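Local coordinates for response regulator receiver domain protein (CheY) (Rhodospirillum rubrum, PDB 3HEB), which probably receives a phosphoryl group from a partner histidine kinase and relays the signal as a CheY-like response regulator, at residues M72-N84 / R102-V114. Residues are numbered along the deposited sequence; the frame is centred on the assembly and turned at random.
Sequences MTGIDILKLVKEN and REIQRCYDLGANV
The carboxylate of Glu-103 meets the end of Ile-75. Ile-75 CD1 lies off the carboxylate plane, 3.5 Å from Glu-103 OE1. The ring of Tyr-108 has Ile-104 CG2 in plane at its edge. It belongs to the side of helix 101-109 turned from helix 74-83, and its hydroxyl is hydrogen-bonded to Gln-140 O of the second subunit.

Ile-75 CG2 stands anti to the backbone N and packs on Leu-110 CD2 at 3.5 Å. The two side chains cross at about a right angle. Leu-78 reaches over with both methyls. CD1 touches Leu-110 CB at 3.6 Å and also meets Cys-107 CB and Ala-112 CB. CD2 faces Leu-110 O.

In the CheY-like receiver fold, these helices follow strands 61-65 and 92-96 of the parallel sheet. The axes of segments 74-83 and 102-109 come within 10.2 Å, nearly parallel at 20°.

Gly-111 forms a Schellman motif at the C-terminal end of helix 101-109. A bend at chi2 (-59°) lays the Lys-82 chain along Gly-111 O, with CE 3.1 Å away. A water joins Lys-82 NZ to Gly-111 O, 2.8 Å from each. NZ is also hydrogen-bonded to Ser-90 O and Arg-88 O. Lys-79 CE rests on Leu-110 CD1 at 3.6 Å.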
loop_
_atom_site.group_PDB
_atom_site.type_symbol
_atom_site.label_atom_id
_atom_site.label_comp_id
_atom_site.label_asym_id
_atom_site.label_seq_id
_atom_site.Cartn_x
_atom_site.Cartn_y
_atom_site.Cartn_z
HETATM N N MSE A 72 -11.182 0.562 -21.578
HETATM C CA MSE A 72 -11.620 1.483 -20.528
HETATM C C MSE A 72 -10.382 2.066 -19.873
HETATM O O MSE A 72 -9.275 1.930 -20.398
HETATM C CB MSE A 72 -12.481 0.752 -19.472
HETATM C CG MSE A 72 -11.811 -0.442 -18.755
HETATM SE SE MSE A 72 -12.935 -1.406 -17.678
HETATM C CE MSE A 72 -13.844 -2.274 -18.862
ATOM N N THR A 73 -10.572 2.733 -18.742
ATOM C CA THR A 73 -9.447 3.275 -17.999
ATOM C C THR A 73 -9.418 2.534 -16.678
ATOM O O THR A 73 -10.460 2.283 -16.079
ATOM C CB THR A 73 -9.588 4.781 -17.709
ATOM O OG1 THR A 73 -8.457 5.208 -16.929
ATOM C CG2 THR A 73 -10.883 5.070 -16.955
ATOM N N GLY A 74 -8.221 2.172 -16.238
ATOM C CA GLY A 74 -8.085 1.453 -14.991
ATOM C C GLY A 74 -8.601 2.203 -13.776
ATOM O O GLY A 74 -8.920 1.578 -12.756
ATOM N N ILE A 75 -8.683 3.527 -13.853
ATOM C CA ILE A 75 -9.177 4.278 -12.706
ATOM C C ILE A 75 -10.595 3.834 -12.360
ATOM O O ILE A 75 -10.942 3.693 -11.191
ATOM C CB ILE A 75 -9.140 5.806 -12.953
ATOM C CG1 ILE A 75 -7.727 6.324 -12.688
ATOM C CG2 ILE A 75 -10.129 6.528 -12.036
ATOM C CD1 ILE A 75 -7.572 7.820 -12.865
ATOM N N ASP A 76 -11.410 3.589 -13.378
ATOM C CA ASP A 76 -12.771 3.156 -13.114
ATOM C C ASP A 76 -12.835 1.735 -12.564
ATOM O O ASP A 76 -13.766 1.386 -11.841
ATOM C CB ASP A 76 -13.611 3.312 -14.375
ATOM C CG ASP A 76 -13.847 4.769 -14.713
ATOM O OD1 ASP A 76 -14.335 5.503 -13.832
ATOM O OD2 ASP A 76 -13.543 5.187 -15.842
ATOM N N ILE A 77 -11.843 0.915 -12.895
ATOM C CA ILE A 77 -11.803 -0.440 -12.368
ATOM C C ILE A 77 -11.546 -0.278 -10.866
ATOM O O ILE A 77 -12.191 -0.921 -10.043
ATOM C CB ILE A 77 -10.656 -1.278 -13.010
ATOM C CG1 ILE A 77 -10.954 -1.522 -14.496
ATOM C CG2 ILE A 77 -10.503 -2.598 -12.274
ATOM C CD1 ILE A 77 -9.929 -2.377 -15.215
ATOM N N LEU A 78 -10.614 0.613 -10.536
ATOM C CA LEU A 78 -10.227 0.924 -9.159
ATOM C C LEU A 78 -11.443 1.398 -8.372
ATOM O O LEU A 78 -11.688 0.942 -7.257
ATOM C CB LEU A 78 -9.169 2.037 -9.156
ATOM C CG LEU A 78 -8.260 2.331 -7.954
ATOM C CD1 LEU A 78 -7.767 3.765 -8.086
ATOM C CD2 LEU A 78 -8.975 2.170 -6.641
ATOM N N LYS A 79 -12.194 2.329 -8.958
ATOM C CA LYS A 79 -13.374 2.873 -8.303
ATOM C C LYS A 79 -14.374 1.780 -7.974
ATOM O O LYS A 79 -14.932 1.753 -6.881
ATOM C CB LYS A 79 -14.042 3.931 -9.188
ATOM C CG LYS A 79 -15.373 4.427 -8.643
ATOM C CD LYS A 79 -15.896 5.661 -9.387
ATOM C CE LYS A 79 -15.109 6.913 -9.006
ATOM N NZ LYS A 79 -15.588 8.167 -9.675
ATOM N N LEU A 80 -14.593 0.878 -8.926
ATOM C CA LEU A 80 -15.540 -0.222 -8.747
ATOM C C LEU A 80 -15.091 -1.239 -7.712
ATOM O O LEU A 80 -15.907 -1.761 -6.958
ATOM C CB LEU A 80 -15.771 -0.935 -10.080
ATOM C CG LEU A 80 -16.392 -0.112 -11.212
ATOM C CD1 LEU A 80 -16.601 -1.006 -12.421
ATOM C CD2 LEU A 80 -17.729 0.480 -10.764
ATOM N N VAL A 81 -13.792 -1.521 -7.687
ATOM C CA VAL A 81 -13.214 -2.484 -6.755
ATOM C C VAL A 81 -13.265 -1.998 -5.315
ATOM O O VAL A 81 -13.565 -2.777 -4.406
ATOM C CB VAL A 81 -11.728 -2.773 -7.096
ATOM C CG1 VAL A 81 -11.104 -3.656 -6.013
ATOM C CG2 VAL A 81 -11.625 -3.444 -8.450
ATOM N N LYS A 82 -12.977 -0.711 -5.122
ATOM C CA LYS A 82 -12.953 -0.107 -3.795
ATOM C C LYS A 82 -14.297 0.324 -3.228
ATOM O O LYS A 82 -14.371 0.767 -2.080
ATOM C CB LYS A 82 -11.983 1.086 -3.775
ATOM C CG LYS A 82 -10.509 0.694 -3.844
ATOM C CD LYS A 82 -10.114 -0.218 -2.677
ATOM C CE LYS A 82 -8.689 -0.735 -2.828
ATOM N NZ LYS A 82 -8.309 -1.678 -1.728
ATOM N N GLU A 83 -15.354 0.191 -4.025
ATOM C CA GLU A 83 -16.695 0.557 -3.580
ATOM C C GLU A 83 -17.533 -0.663 -3.198
ATOM O O GLU A 83 -18.360 -0.585 -2.304
ATOM C CB GLU A 83 -17.406 1.372 -4.666
ATOM C CG GLU A 83 -17.318 2.878 -4.459
ATOM C CD GLU A 83 -17.449 3.662 -5.751
ATOM O OE1 GLU A 83 -18.368 3.373 -6.544
ATOM O OE2 GLU A 83 -16.630 4.577 -5.972
ATOM N N ASN A 84 -17.301 -1.785 -3.870
ATOM C CA ASN A 84 -18.021 -3.024 -3.606
ATOM C C ASN A 84 -17.432 -3.832 -2.443
ATOM O O ASN A 84 -16.234 -4.102 -2.397
ATOM C CB ASN A 84 -18.043 -3.870 -4.880
ATOM C CG ASN A 84 -18.472 -5.310 -4.631
ATOM O OD1 ASN A 84 -17.739 -6.092 -4.029
ATOM N ND2 ASN A 84 -19.666 -5.663 -5.098
ATOM N N ARG A 102 -1.966 14.928 -10.201
ATOM C CA ARG A 102 -3.409 14.759 -10.344
ATOM C C ARG A 102 -3.895 13.318 -10.468
ATOM O O ARG A 102 -4.905 12.951 -9.867
ATOM C CB ARG A 102 -3.919 15.587 -11.528
ATOM C CG ARG A 102 -3.913 17.095 -11.275
ATOM C CD ARG A 102 -4.601 17.877 -12.402
ATOM N NE ARG A 102 -3.864 17.845 -13.669
ATOM C CZ ARG A 102 -4.313 17.288 -14.794
ATOM N NH1 ARG A 102 -5.505 16.705 -14.830
ATOM N NH2 ARG A 102 -3.569 17.320 -15.894
ATOM N N GLU A 103 -3.185 12.507 -11.245
ATOM C CA GLU A 103 -3.565 11.109 -11.428
ATOM C C GLU A 103 -3.254 10.294 -10.187
ATOM O O GLU A 103 -4.066 9.493 -9.735
ATOM C CB GLU A 103 -2.828 10.510 -12.621
ATOM C CG GLU A 103 -3.376 10.974 -13.949
ATOM C CD GLU A 103 -4.776 10.458 -14.191
ATOM O OE1 GLU A 103 -4.903 9.301 -14.647
ATOM O OE2 GLU A 103 -5.745 11.199 -13.916
ATOM N N ILE A 104 -2.065 10.508 -9.645
ATOM C CA ILE A 104 -1.630 9.798 -8.466
ATOM C C ILE A 104 -2.585 10.098 -7.323
ATOM O O ILE A 104 -3.135 9.179 -6.712
ATOM C CB ILE A 104 -0.185 10.208 -8.101
ATOM C CG1 ILE A 104 0.766 9.773 -9.229
ATOM C CG2 ILE A 104 0.217 9.586 -6.790
ATOM C CD1 ILE A 104 2.216 10.181 -9.024
ATOM N N GLN A 105 -2.802 11.383 -7.055
ATOM C CA GLN A 105 -3.694 11.795 -5.977
ATOM C C GLN A 105 -5.115 11.252 -6.161
ATOM O O GLN A 105 -5.775 10.881 -5.183
ATOM C CB GLN A 105 -3.732 13.324 -5.882
ATOM C CG GLN A 105 -2.348 13.971 -5.865
ATOM C CD GLN A 105 -2.396 15.491 -5.768
ATOM O OE1 GLN A 105 -3.217 16.156 -6.423
ATOM N NE2 GLN A 105 -1.499 16.052 -4.961
ATOM N N ARG A 106 -5.580 11.199 -7.406
ATOM C CA ARG A 106 -6.922 10.708 -7.691
ATOM C C ARG A 106 -7.051 9.210 -7.365
ATOM O O ARG A 106 -8.055 8.773 -6.788
ATOM C CB ARG A 106 -7.272 10.965 -9.162
ATOM C CG ARG A 106 -8.768 11.004 -9.449
ATOM C CD ARG A 106 -9.053 11.282 -10.931
ATOM N NE ARG A 106 -10.447 11.679 -11.167
ATOM C CZ ARG A 106 -10.883 12.939 -11.172
ATOM N NH1 ARG A 106 -10.041 13.946 -10.959
ATOM N NH2 ARG A 106 -12.169 13.199 -11.386
ATOM N N CYS A 107 -6.034 8.433 -7.733
ATOM C CA CYS A 107 -6.027 6.996 -7.463
ATOM C C CYS A 107 -6.088 6.756 -5.954
ATOM O O CYS A 107 -6.873 5.935 -5.471
ATOM C CB CYS A 107 -4.772 6.342 -8.055
ATOM S SG CYS A 107 -4.756 6.283 -9.881
ATOM N N TYR A 108 -5.262 7.474 -5.202
ATOM C CA TYR A 108 -5.302 7.310 -3.764
ATOM C C TYR A 108 -6.682 7.732 -3.234
ATOM O O TYR A 108 -7.259 7.050 -2.390
ATOM C CB TYR A 108 -4.182 8.116 -3.104
ATOM C CG TYR A 108 -2.820 7.467 -3.235
ATOM C CD1 TYR A 108 -1.850 7.979 -4.104
ATOM C CD2 TYR A 108 -2.493 6.345 -2.477
ATOM C CE1 TYR A 108 -0.580 7.387 -4.203
ATOM C CE2 TYR A 108 -1.235 5.741 -2.572
ATOM C CZ TYR A 108 -0.283 6.269 -3.432
ATOM O OH TYR A 108 0.961 5.684 -3.510
ATOM N N ASP A 109 -7.217 8.842 -3.736
ATOM C CA ASP A 109 -8.530 9.278 -3.285
ATOM C C ASP A 109 -9.540 8.200 -3.620
ATOM O O ASP A 109 -10.445 7.943 -2.836
ATOM C CB ASP A 109 -8.943 10.599 -3.941
ATOM C CG ASP A 109 -8.112 11.780 -3.456
ATOM O OD1 ASP A 109 -7.458 11.672 -2.386
ATOM O OD2 ASP A 109 -8.127 12.822 -4.142
ATOM N N LEU A 110 -9.377 7.563 -4.780
ATOM C CA LEU A 110 -10.275 6.485 -5.195
ATOM C C LEU A 110 -10.053 5.202 -4.401
ATOM O O LEU A 110 -10.813 4.248 -4.549
ATOM C CB LEU A 110 -10.114 6.170 -6.686
ATOM C CG LEU A 110 -11.050 6.783 -7.736
ATOM C CD1 LEU A 110 -12.180 7.578 -7.070
ATOM C CD2 LEU A 110 -10.235 7.653 -8.685
ATOM N N GLY A 111 -8.993 5.169 -3.592
ATOM C CA GLY A 111 -8.719 3.998 -2.766
ATOM C C GLY A 111 -7.541 3.087 -3.079
ATOM O O GLY A 111 -7.401 2.034 -2.453
ATOM N N ALA A 112 -6.694 3.460 -4.027
ATOM C CA ALA A 112 -5.543 2.622 -4.357
ATOM C C ALA A 112 -4.640 2.508 -3.137
ATOM O O ALA A 112 -4.397 3.496 -2.442
ATOM C CB ALA A 112 -4.770 3.221 -5.516
ATOM N N ASN A 113 -4.146 1.303 -2.875
ATOM C CA ASN A 113 -3.265 1.081 -1.731
ATOM C C ASN A 113 -1.873 1.624 -2.000
ATOM O O ASN A 113 -1.219 2.153 -1.106
ATOM C CB ASN A 113 -3.153 -0.414 -1.422
ATOM C CG ASN A 113 -4.459 -1.007 -0.918
ATOM O OD1 ASN A 113 -4.660 -1.195 0.294
ATOM N ND2 ASN A 113 -5.366 -1.293 -1.849
ATOM N N VAL A 114 -1.432 1.469 -3.243
ATOM C CA VAL A 114 -0.109 1.896 -3.676
ATOM C C VAL A 114 -0.148 2.294 -5.148
ATOM O O VAL A 114 -0.935 1.762 -5.935
ATOM C CB VAL A 114 0.917 0.752 -3.512
ATOM C CG1 VAL A 114 2.300 1.192 -4.011
ATOM C CG2 VAL A 114 0.977 0.317 -2.053
HETATM O O HOH W 1 -7.843 0.564 -0.071
#